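Local coordinates for protein amidohydrolase (Xanthomonas campestris pv. campestris, PDB 4DZH) that probably deaminates adenosine-type nucleosides such as 5'-methylthioadenosine, as a zinc-binding amidohydrolase of the ATZ/TRZ family, at residues A[73-78]-A[351-356]; A[131-136]-A[153-158]; A[282-287]-A[307-312]; A[42-47]-A[376-381]. All coordinates share one frame; numbering follows the deposited sequence.

Contact 1 (A[73-78]-A[351-356])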
loop_
_atom_site.group_PDB
_atom_site.type_symbol
_atom_site.label_atom_id
_atom_site.label_comp_id
_atom_site.label_asym_id
_atom_site.label_seq_id
_atom_site.Cartn_x
_atom_site.Cartn_y
_atom_site.Cartn_z
ATOM N N PRO A 73 -19.985 -0.521 3.921
ATOM C CA PRO A 73 -20.194 0.939 3.947
ATOM C C PRO A 73 -19.042 1.638 3.244
ATOM O O PRO A 73 -17.927 1.094 3.231
ATOM C CB PRO A 73 -20.134 1.279 5.440
ATOM C CG PRO A 73 -20.410 -0.032 6.185
ATOM C CD PRO A 73 -19.731 -1.064 5.274
ATOM N N GLY A 74 -19.334 2.818 2.685
ATOM C CA GLY A 74 -18.255 3.614 2.120
ATOM C C GLY A 74 -17.185 3.886 3.155
ATOM O O GLY A 74 -17.426 4.029 4.353
ATOM N N LEU A 75 -15.951 3.921 2.707
ATOM C CA LEU A 75 -14.863 4.328 3.569
ATOM C C LEU A 75 -14.935 5.810 3.868
ATOM O O LEU A 75 -15.317 6.651 3.035
ATOM C CB LEU A 75 -13.540 3.993 2.910
ATOM C CG LEU A 75 -13.377 2.500 2.568
ATOM C CD1 LEU A 75 -12.044 2.236 1.874
ATOM C CD2 LEU A 75 -13.612 1.528 3.779
ATOM N N VAL A 76 -14.555 6.151 5.091
ATOM C CA VAL A 76 -14.599 7.521 5.572
ATOM C C VAL A 76 -13.177 7.995 5.788
ATOM O O VAL A 76 -12.444 7.468 6.668
ATOM C CB VAL A 76 -15.427 7.592 6.877
ATOM C CG1 VAL A 76 -15.375 9.012 7.467
ATOM C CG2 VAL A 76 -16.884 7.160 6.626
ATOM N N ASN A 77 -12.731 8.898 4.907
ATOM C CA ASN A 77 -11.381 9.406 4.976
ATOM C C ASN A 77 -11.408 10.591 5.923
ATOM O O ASN A 77 -11.844 11.675 5.560
ATOM C CB ASN A 77 -10.918 9.834 3.559
ATOM C CG ASN A 77 -9.441 10.257 3.513
ATOM O OD1 ASN A 77 -8.838 10.701 4.533
ATOM N ND2 ASN A 77 -8.839 10.186 2.315
ATOM N N ALA A 78 -10.949 10.365 7.145
ATOM C CA ALA A 78 -11.214 11.310 8.229
ATOM C C ALA A 78 -10.191 12.433 8.348
ATOM O O ALA A 78 -10.196 13.164 9.373
ATOM C CB ALA A 78 -11.335 10.510 9.571
ATOM N N THR A 351 -11.239 -4.781 13.190
ATOM C CA THR A 351 -11.035 -3.544 13.946
ATOM C C THR A 351 -10.558 -2.417 13.049
ATOM O O THR A 351 -11.002 -1.271 13.165
ATOM C CB THR A 351 -10.044 -3.787 15.079
ATOM O OG1 THR A 351 -10.598 -4.775 15.970
ATOM C CG2 THR A 351 -9.777 -2.504 15.857
ATOM N N THR A 352 -9.659 -2.746 12.128
ATOM C CA THR A 352 -9.172 -1.730 11.194
ATOM C C THR A 352 -10.310 -1.280 10.265
ATOM O O THR A 352 -10.491 -0.078 10.014
ATOM C CB THR A 352 -7.961 -2.247 10.361
ATOM O OG1 THR A 352 -6.863 -2.594 11.226
ATOM C CG2 THR A 352 -7.515 -1.152 9.420
ATOM N N LEU A 353 -11.057 -2.235 9.708
ATOM C CA LEU A 353 -12.173 -1.889 8.847
ATOM C C LEU A 353 -13.221 -1.058 9.619
ATOM O O LEU A 353 -13.826 -0.122 9.056
ATOM C CB LEU A 353 -12.780 -3.138 8.187
ATOM C CG LEU A 353 -13.807 -2.752 7.104
ATOM C CD1 LEU A 353 -13.145 -2.083 5.878
ATOM C CD2 LEU A 353 -14.543 -3.989 6.632
ATOM N N ARG A 354 -13.395 -1.382 10.903
ATOM C CA ARG A 354 -14.307 -0.602 11.749
ATOM C C ARG A 354 -13.863 0.862 11.826
ATOM O O ARG A 354 -14.677 1.761 11.647
ATOM C CB ARG A 354 -14.376 -1.221 13.147
ATOM C CG ARG A 354 -15.439 -0.567 14.083
ATOM C CD ARG A 354 -15.638 -1.438 15.315
ATOM N NE ARG A 354 -16.606 -0.907 16.313
ATOM C CZ ARG A 354 -17.911 -1.177 16.262
ATOM N NH1 ARG A 354 -18.378 -1.895 15.242
ATOM N NH2 ARG A 354 -18.765 -0.729 17.231
ATOM N N ALA A 355 -12.574 1.088 12.078
ATOM C CA ALA A 355 -12.005 2.429 12.125
ATOM C C ALA A 355 -12.237 3.182 10.812
ATOM O O ALA A 355 -12.602 4.373 10.807
ATOM C CB ALA A 355 -10.549 2.387 12.495
ATOM N N ALA A 356 -12.018 2.485 9.687
ATOM C CA ALA A 356 -12.182 3.081 8.367
ATOM C C ALA A 356 -13.617 3.466 7.991
ATOM O O ALA A 356 -13.838 4.210 7.007
ATOM C CB ALA A 356 -11.630 2.116 7.302
HETATM O O HOH W 1 -11.995 6.692 9.317
#
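Leu-75 is the first residue of 73-78 to settle on Ala-356, at a point where the TIM barrel of this amidohydrolase brings strand 69-80 against helix 349-363. The short strand and helix axes approach to 8.1 Å and are inclined by 69°. Leu-75 and Val-76 meet the helix mainly at Ala-356 and Leu-353. Leu-75 does so in two ways. Its CA lies 3.6 Å from Ala-356 O in a C-H...O contact, while its side chain reaches along the helix: with CG anti to the carbonyl carbon (chi1 -58°) and the chain extended beyond it, CD2 comes to 4.1 Å from Ala-356 CB and 4.2 Å from Leu-353 CD1. The Leu-75 side chain also packs on Met-326 and Phe-327 of helix 326-341, and its backbone pairs with Gly-132 and Thr-134 of the neighbouring strand region. Val-76 makes the direct polar link, its backbone N donating to Ala-356 O at 2.8 Å in a nearly straight bond that meets the carbonyl almost head-on. The same oxygen thus receives this N-H and the C-H of Leu-75, tying the strand backbone to the helix backbone. The contact is buried, and a bound water extends the polar link beside the direct bond: it spans the two backbones, 2.8 Å from Val-76 O and 2.8 Å from Ala-355 O. Asn-77, two residues before the zinc ligand His-79, turns from the helix, and its ND2 bonds to Thr-315 OG1.

Contact 2 (A[131-136]-A[153-158])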
loop_
_atom_site.group_PDB
_atom_site.type_symbol
_atom_site.label_atom_id
_atom_site.label_comp_id
_atom_site.label_asym_id
_atom_site.label_seq_id
_atom_site.Cartn_x
_atom_site.Cartn_y
_atom_site.Cartn_z
ATOM N N GLY A 131 -11.948 4.668 -5.518
ATOM C CA GLY A 131 -11.353 3.860 -4.486
ATOM C C GLY A 131 -12.250 3.548 -3.324
ATOM O O GLY A 131 -11.770 3.147 -2.262
ATOM N N GLY A 132 -13.549 3.787 -3.502
ATOM C CA GLY A 132 -14.519 3.398 -2.479
ATOM C C GLY A 132 -14.583 4.284 -1.240
ATOM O O GLY A 132 -15.164 3.846 -0.220
ATOM N N THR A 133 -14.074 5.508 -1.329
ATOM C CA THR A 133 -14.258 6.482 -0.232
ATOM C C THR A 133 -15.473 7.330 -0.559
ATOM O O THR A 133 -15.606 7.864 -1.702
ATOM C CB THR A 133 -13.028 7.380 -0.095
ATOM O OG1 THR A 133 -11.930 6.599 0.381
ATOM C CG2 THR A 133 -13.273 8.550 0.932
ATOM N N THR A 134 -16.368 7.509 0.432
ATOM C CA THR A 134 -17.655 8.181 0.203
ATOM C C THR A 134 -17.901 9.414 1.102
ATOM O O THR A 134 -18.921 10.138 0.946
ATOM C CB THR A 134 -18.852 7.222 0.449
ATOM O OG1 THR A 134 -18.709 6.590 1.739
ATOM C CG2 THR A 134 -18.876 6.140 -0.611
ATOM N N CYS A 135 -16.956 9.670 2.001
ATOM C CA CYS A 135 -17.082 10.778 2.953
ATOM C C CYS A 135 -15.681 11.278 3.333
ATOM O O CYS A 135 -14.761 10.460 3.468
ATOM C CB CYS A 135 -17.784 10.242 4.202
ATOM S SG CYS A 135 -18.278 11.515 5.428
ATOM N N VAL A 136 -15.557 12.601 3.547
ATOM C CA VAL A 136 -14.284 13.163 3.978
ATOM C C VAL A 136 -14.489 14.099 5.123
ATOM O O VAL A 136 -15.616 14.596 5.343
ATOM C CB VAL A 136 -13.593 13.998 2.869
ATOM C CG1 VAL A 136 -13.087 13.095 1.827
ATOM C CG2 VAL A 136 -14.540 15.069 2.274
ATOM N N HIS A 153 -21.583 17.300 -6.343
ATOM C CA HIS A 153 -21.269 15.954 -6.753
ATOM C C HIS A 153 -21.971 14.891 -5.928
ATOM O O HIS A 153 -21.724 13.668 -6.114
ATOM C CB HIS A 153 -19.742 15.703 -6.698
ATOM C CG HIS A 153 -18.991 16.379 -7.799
ATOM N ND1 HIS A 153 -18.603 17.692 -7.737
ATOM C CD2 HIS A 153 -18.651 15.938 -9.034
ATOM C CE1 HIS A 153 -18.003 18.027 -8.872
ATOM N NE2 HIS A 153 -18.028 16.983 -9.674
ATOM N N GLY A 154 -22.803 15.325 -4.994
ATOM C CA GLY A 154 -23.426 14.380 -4.097
ATOM C C GLY A 154 -22.512 13.606 -3.169
ATOM O O GLY A 154 -22.779 12.454 -2.866
ATOM N N PHE A 155 -21.443 14.249 -2.690
ATOM C CA PHE A 155 -20.408 13.560 -1.950
ATOM C C PHE A 155 -20.450 14.057 -0.506
ATOM O O PHE A 155 -20.606 15.249 -0.294
ATOM C CB PHE A 155 -19.035 13.836 -2.609
ATOM C CG PHE A 155 -17.917 12.985 -2.066
ATOM C CD1 PHE A 155 -17.271 13.298 -0.865
ATOM C CD2 PHE A 155 -17.513 11.860 -2.759
ATOM C CE1 PHE A 155 -16.257 12.477 -0.365
ATOM C CE2 PHE A 155 -16.501 11.007 -2.256
ATOM C CZ PHE A 155 -15.858 11.329 -1.064
ATOM N N ARG A 156 -20.382 13.136 0.470
ATOM C CA ARG A 156 -20.580 13.527 1.866
ATOM C C ARG A 156 -19.319 14.144 2.475
ATOM O O ARG A 156 -18.205 13.670 2.262
ATOM C CB ARG A 156 -21.008 12.306 2.680
ATOM C CG ARG A 156 -21.666 12.668 4.031
ATOM C CD ARG A 156 -22.159 11.404 4.717
ATOM N NE ARG A 156 -23.097 10.681 3.867
ATOM C CZ ARG A 156 -24.381 11.020 3.716
ATOM N NH1 ARG A 156 -24.881 12.102 4.331
ATOM N NH2 ARG A 156 -25.165 10.293 2.931
ATOM N N ALA A 157 -19.504 15.194 3.266
ATOM C CA ALA A 157 -18.328 15.832 3.854
ATOM C C ALA A 157 -18.632 16.575 5.122
ATOM O O ALA A 157 -19.644 17.270 5.240
ATOM C CB ALA A 157 -17.731 16.816 2.856
ATOM N N LEU A 158 -17.679 16.486 6.035
ATOM C CA LEU A 158 -17.595 17.455 7.156
ATOM C C LEU A 158 -16.536 18.449 6.702
ATOM O O LEU A 158 -15.366 18.050 6.468
ATOM C CB LEU A 158 -17.153 16.734 8.442
ATOM C CG LEU A 158 -16.983 17.680 9.656
ATOM C CD1 LEU A 158 -18.278 18.408 10.021
ATOM C CD2 LEU A 158 -16.463 16.925 10.883
#
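Cys-135 faces Arg-156 and Val-136 faces Ala-157 in a parallel strand pairing, with a CA-to-CA distance of 4.6 Å for the first pair. The backbone bonds strengthen along the strands. Arg-156 N reaches Thr-134 O only weakly, Val-136 N donates to Arg-156 O at 3.1 Å, and Leu-158 N to Val-136 O at 2.9 Å, the last being the straightest of the three. The CA hydrogens of Cys-135 and Ala-157 add C-H...O contacts to Arg-156 O and Val-136 O.

Aromatic packing comes from Phe-155, just ahead of its strand. With CG anti to the backbone N (chi1 -170°), the ring reaches across to 133-136. Thr-134 O stands 3.7 Å above the plane, over the centre of one face of the Phe-155 ring. Around the rim, Thr-133 O is 3.3 Å from Phe-155 CE2, and Val-136 CG1 lies near the ring plane, 3.9 Å from Phe-155 CE1.

Side-chain packing on the two faces of the sheet completes the contact. On one face Val-136 CG2 meets Ala-157 CB at 3.7 Å. On the other, Cys-135 SG lies alongside the methylene chain of Arg-156, nearest its CG at 3.8 Å; beyond those methylenes the Arg-156 guanidinium forms a salt bridge with Asp-380. The whole contact is buried, and Met-128 of helix 114-130 touches Val-136 and Phe-155. Helix 143-152 connects the two strands, giving the parallel beta-alpha-beta crossover that is the building unit of the TIM barrel.

Contact 3 (A[282-287]-A[307-312])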
loop_
_atom_site.group_PDB
_atom_site.type_symbol
_atom_site.label_atom_id
_atom_site.label_comp_id
_atom_site.label_asym_id
_atom_site.label_seq_id
_atom_site.Cartn_x
_atom_site.Cartn_y
_atom_site.Cartn_z
ATOM N N VAL A 282 -12.769 12.184 22.977
ATOM C CA VAL A 282 -11.994 12.724 21.869
ATOM C C VAL A 282 -11.833 11.646 20.812
ATOM O O VAL A 282 -11.635 10.459 21.157
ATOM C CB VAL A 282 -10.601 13.117 22.322
ATOM C CG1 VAL A 282 -9.780 13.676 21.156
ATOM C CG2 VAL A 282 -10.705 14.201 23.419
ATOM N N SER A 283 -11.926 12.038 19.529
ATOM C CA SER A 283 -11.540 11.105 18.452
ATOM C C SER A 283 -10.122 11.382 17.961
ATOM O O SER A 283 -9.692 12.529 17.862
ATOM C CB SER A 283 -12.510 11.170 17.281
ATOM O OG SER A 283 -13.814 10.749 17.646
ATOM N N VAL A 284 -9.389 10.321 17.647
ATOM C CA VAL A 284 -8.060 10.454 17.052
ATOM C C VAL A 284 -8.161 9.988 15.594
ATOM O O VAL A 284 -8.684 8.892 15.316
ATOM C CB VAL A 284 -6.995 9.642 17.820
ATOM C CG1 VAL A 284 -5.694 9.645 17.100
ATOM C CG2 VAL A 284 -6.760 10.310 19.194
ATOM N N VAL A 285 -7.669 10.817 14.683
ATOM C CA VAL A 285 -7.486 10.359 13.281
ATOM C C VAL A 285 -6.026 9.987 13.020
ATOM O O VAL A 285 -5.103 10.815 13.111
ATOM C CB VAL A 285 -7.899 11.442 12.300
ATOM C CG1 VAL A 285 -7.729 10.870 10.874
ATOM C CG2 VAL A 285 -9.351 11.874 12.558
ATOM N N HIS A 286 -5.829 8.723 12.633
ATOM C CA HIS A 286 -4.529 8.163 12.319
ATOM C C HIS A 286 -4.267 8.250 10.818
ATOM O O HIS A 286 -5.068 7.769 10.017
ATOM C CB HIS A 286 -4.534 6.713 12.829
ATOM C CG HIS A 286 -3.243 5.967 12.662
ATOM N ND1 HIS A 286 -1.988 6.544 12.783
ATOM C CD2 HIS A 286 -3.018 4.653 12.398
ATOM C CE1 HIS A 286 -1.062 5.622 12.592
ATOM N NE2 HIS A 286 -1.660 4.462 12.362
ATOM N N CYS A 287 -3.153 8.880 10.467
ATOM C CA CYS A 287 -2.687 9.078 9.088
ATOM C C CYS A 287 -1.284 8.445 8.966
ATOM O O CYS A 287 -0.250 9.134 8.886
ATOM C CB CYS A 287 -2.622 10.578 8.783
ATOM S SG CYS A 287 -4.208 11.422 8.948
ATOM N N ALA A 307 -7.829 1.371 24.574
ATOM C CA ALA A 307 -8.249 2.232 25.677
ATOM C C ALA A 307 -9.607 2.853 25.386
ATOM O O ALA A 307 -10.072 3.745 26.102
ATOM C CB ALA A 307 -7.222 3.291 25.918
ATOM N N SER A 308 -10.237 2.355 24.320
ATOM C CA SER A 308 -11.557 2.793 23.889
ATOM C C SER A 308 -11.577 4.230 23.363
ATOM O O SER A 308 -12.615 4.894 23.392
ATOM C CB SER A 308 -12.617 2.611 24.995
ATOM O OG SER A 308 -12.887 1.232 25.236
ATOM N N VAL A 309 -10.443 4.704 22.848
ATOM C CA VAL A 309 -10.462 5.986 22.169
ATOM C C VAL A 309 -11.010 5.789 20.766
ATOM O O VAL A 309 -10.468 4.961 20.019
ATOM C CB VAL A 309 -9.079 6.639 22.096
ATOM C CG1 VAL A 309 -9.186 7.942 21.240
ATOM C CG2 VAL A 309 -8.573 6.961 23.509
ATOM N N ASN A 310 -12.084 6.493 20.420
ATOM C CA ASN A 310 -12.603 6.387 19.052
ATOM C C ASN A 310 -11.517 6.689 18.006
ATOM O O ASN A 310 -10.969 7.779 17.990
ATOM C CB ASN A 310 -13.809 7.261 18.815
ATOM C CG ASN A 310 -14.392 7.026 17.448
ATOM O OD1 ASN A 310 -14.955 5.954 17.175
ATOM N ND2 ASN A 310 -14.214 7.990 16.567
ATOM N N LEU A 311 -11.187 5.702 17.164
ATOM C CA LEU A 311 -10.077 5.829 16.207
ATOM C C LEU A 311 -10.610 5.833 14.775
ATOM O O LEU A 311 -11.406 4.969 14.390
ATOM C CB LEU A 311 -9.071 4.688 16.366
ATOM C CG LEU A 311 -7.719 4.735 15.635
ATOM C CD1 LEU A 311 -6.832 5.842 16.183
ATOM C CD2 LEU A 311 -6.997 3.436 15.678
ATOM N N ALA A 312 -10.167 6.832 14.006
ATOM C CA ALA A 312 -10.453 6.900 12.567
ATOM C C ALA A 312 -9.165 6.916 11.764
ATOM O O ALA A 312 -8.054 7.009 12.303
ATOM C CB ALA A 312 -11.265 8.162 12.302
HETATM O O HOH W 2 -13.697 8.595 22.025
#
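Val-284 is held by the opposing strand through both its backbone N and its backbone O: N bonds to Asn-310 O at 3.0 Å and O receives Ala-312 N at 2.9 Å. Two residues on, His-286 N donates to Ala-312 O at 2.8 Å. This is the tight part of the pairing between adjacent parallel strands of the TIM barrel. Val-284 CG1 lies 4.1 Å from Leu-311 CD1, its CG2 meets Val-309 CG1, and Val-285 CG2 packs on Ala-312 CB, on the face turned to Ala-78, next to the zinc ligand His-79.

Toward the beginning of the strands the fit is looser. Val-282 O and Asn-310 N stand 4.1 Å apart, and a water bridges them, 2.9 Å from the Val-282 oxygen and 3.1 Å from the Asn-310 nitrogen. Asn-310 CG is anti to the backbone N (chi1 -174°), which carries the amide over to Ser-283, so that ND2 donates to OG at 3.0 Å with OG tilted 21° from the amide plane. Asn-310 ND2 also bonds to Gly-359 O. Direct backbone bonds thus join the strands from Val-284 onward, while at Val-282 a water takes the place of a direct bond and an amide-hydroxyl bond is added beside it.

Contact 4 (A[42-47]-A[376-381])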
loop_
_atom_site.group_PDB
_atom_site.type_symbol
_atom_site.label_atom_id
_atom_site.label_comp_id
_atom_site.label_asym_id
_atom_site.label_seq_id
_atom_site.Cartn_x
_atom_site.Cartn_y
_atom_site.Cartn_z
ATOM N N ASN A 42 -35.485 6.016 -1.019
ATOM C CA ASN A 42 -35.281 7.409 -0.631
ATOM C C ASN A 42 -33.916 7.621 -0.029
ATOM O O ASN A 42 -33.730 8.443 0.879
ATOM C CB ASN A 42 -36.433 7.884 0.289
ATOM C CG ASN A 42 -37.748 7.709 -0.372
ATOM O OD1 ASN A 42 -38.449 6.725 -0.140
ATOM N ND2 ASN A 42 -38.079 8.623 -1.274
ATOM N N GLY A 43 -32.911 6.905 -0.583
ATOM C CA GLY A 43 -31.554 7.084 -0.110
ATOM C C GLY A 43 -31.259 6.402 1.204
ATOM O O GLY A 43 -30.172 6.517 1.746
ATOM N N VAL A 44 -32.269 5.751 1.784
ATOM C CA VAL A 44 -32.100 5.176 3.122
ATOM C C VAL A 44 -32.112 3.650 3.071
ATOM O O VAL A 44 -32.846 3.064 2.245
ATOM C CB VAL A 44 -33.263 5.646 4.046
ATOM C CG1 VAL A 44 -33.314 4.896 5.354
ATOM C CG2 VAL A 44 -33.122 7.149 4.345
ATOM N N ILE A 45 -31.293 3.007 3.902
ATOM C CA ILE A 45 -31.297 1.550 3.984
ATOM C C ILE A 45 -32.591 1.102 4.692
ATOM O O ILE A 45 -32.813 1.497 5.822
ATOM C CB ILE A 45 -30.079 1.023 4.772
ATOM C CG1 ILE A 45 -28.781 1.521 4.095
ATOM C CG2 ILE A 45 -30.187 -0.486 4.936
ATOM C CD1 ILE A 45 -27.461 1.151 4.791
ATOM N N VAL A 46 -33.405 0.267 4.044
ATOM C CA VAL A 46 -34.668 -0.169 4.637
ATOM C C VAL A 46 -34.673 -1.662 5.015
ATOM O O VAL A 46 -35.624 -2.153 5.640
ATOM C CB VAL A 46 -35.886 0.167 3.727
ATOM C CG1 VAL A 46 -36.021 1.691 3.593
ATOM C CG2 VAL A 46 -35.807 -0.520 2.350
ATOM N N ALA A 47 -33.611 -2.378 4.656
ATOM C CA ALA A 47 -33.533 -3.803 4.961
ATOM C C ALA A 47 -32.167 -4.381 4.610
ATOM O O ALA A 47 -31.551 -3.966 3.618
ATOM C CB ALA A 47 -34.599 -4.568 4.194
ATOM N N GLY A 376 -32.169 2.286 8.447
ATOM C CA GLY A 376 -32.322 3.655 8.872
ATOM C C GLY A 376 -31.160 4.557 8.567
ATOM O O GLY A 376 -31.264 5.793 8.610
ATOM N N LYS A 377 -30.010 3.939 8.299
ATOM C CA LYS A 377 -28.853 4.727 7.930
ATOM C C LYS A 377 -28.876 5.059 6.444
ATOM O O LYS A 377 -29.559 4.415 5.651
ATOM C CB LYS A 377 -27.556 4.006 8.294
ATOM C CG LYS A 377 -27.274 3.908 9.780
ATOM C CD LYS A 377 -25.772 3.878 10.051
ATOM C CE LYS A 377 -25.468 3.929 11.545
ATOM N NZ LYS A 377 -23.964 3.791 11.827
ATOM N N GLN A 378 -28.089 6.065 6.071
ATOM C CA GLN A 378 -27.954 6.454 4.665
ATOM C C GLN A 378 -27.247 5.376 3.859
ATOM O O GLN A 378 -26.344 4.696 4.363
ATOM C CB GLN A 378 -27.121 7.735 4.578
ATOM C CG GLN A 378 -27.772 8.963 5.239
ATOM C CD GLN A 378 -29.019 9.427 4.520
ATOM O OE1 GLN A 378 -28.960 9.889 3.383
ATOM N NE2 GLN A 378 -30.155 9.336 5.194
ATOM N N ALA A 379 -27.674 5.223 2.614
ATOM C CA ALA A 379 -27.150 4.177 1.743
ATOM C C ALA A 379 -25.846 4.632 1.078
ATOM O O ALA A 379 -25.808 4.871 -0.123
ATOM C CB ALA A 379 -28.165 3.799 0.705
ATOM N N ASP A 380 -24.818 4.800 1.898
ATOM C CA ASP A 380 -23.441 5.023 1.412
ATOM C C ASP A 380 -22.746 3.646 1.418
ATOM O O ASP A 380 -22.354 3.127 2.490
ATOM C CB ASP A 380 -22.681 5.950 2.347
ATOM C CG ASP A 380 -23.204 7.417 2.354
ATOM O OD1 ASP A 380 -24.311 7.735 1.867
ATOM O OD2 ASP A 380 -22.427 8.274 2.861
ATOM N N LEU A 381 -22.601 3.074 0.230
ATOM C CA LEU A 381 -22.255 1.659 0.080
ATOM C C LEU A 381 -21.244 1.475 -1.032
ATOM O O LEU A 381 -21.251 2.249 -2.009
ATOM C CB LEU A 381 -23.499 0.856 -0.278
ATOM C CG LEU A 381 -24.636 0.995 0.734
ATOM C CD1 LEU A 381 -25.915 0.402 0.194
ATOM C CD2 LEU A 381 -24.225 0.313 2.010
#
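A single backbone bridge, Val-44 to Gln-378, fastens edge strand 44-50 of the small beta domain beside the TIM barrel to the irregular loop that leads into strand 381-385. Three main-chain hydrogen bonds support it. Ala-379 N donates to Gly-43 O at 2.9 Å, Ile-45 N to Lys-377 O at 2.8 Å along a nearly straight path, and Gly-376 N to Ile-45 O at 2.8 Å, in the plane of that carbonyl. Both polar backbone atoms of Ile-45 are therefore held by the loop. Gly-43 has positive phi (77°), a conformation that suits glycine, as the chain turns into the strand. Within its own sheet strand 44-50 pairs with strand 36-41, where Val-46 and Ala-47 both face Ala-39 in a classic beta bulge. In the loop, Ala-379 is the centre of an inverse gamma turn.

Side chains add to the bridge. Val-44 CG1 rests 3.9 Å from Gly-376 CA, and its CG2 lies 3.8 Å from Gln-378 NE2, because the glutamine chain, bent at chi2 (-67°), folds back toward 42-47. Lys-377 leads away from the strand, its NZ bonded to Ser-372 OG and the Gly-367 and Ile-370 carbonyls; Asp-380 OD1 accepts a bond from Ala-416 N. Ile-45 supplies the buried hydrocarbon side. Its CG1 is 4.1 Å from Ala-379 CB, and CD1, at the end of an extended chain, lies 4.3 Å from Leu-381 CD2.

How the contacts relate
Contact 1, on strand 69-80, touches each of the other three. Contacts 1 and 2 have centres 12 Å apart, and their strands 69-80 and 133-139 are neighbours in one sheet: Leu-75 O lies 2.9 Å from Thr-134 N. Contact 3 meets contact 1 where the last barrel strand comes round beside the first, with Ala-78 CB 3.6 Å from Ala-312 CB. Contact 4 lies away from the metal sites but is anchored by Asp-380, whose OD2 forms a salt bridge with Arg-156 NE of contact 2 at 2.7 Å and whose O is 3.0 Å from Gly-74 N of contact 1. Contact 3 lies close to the zinc site: the Val-285 side chain is about 4 Å from that of His-79 and about 9 Å from a bound zinc ion.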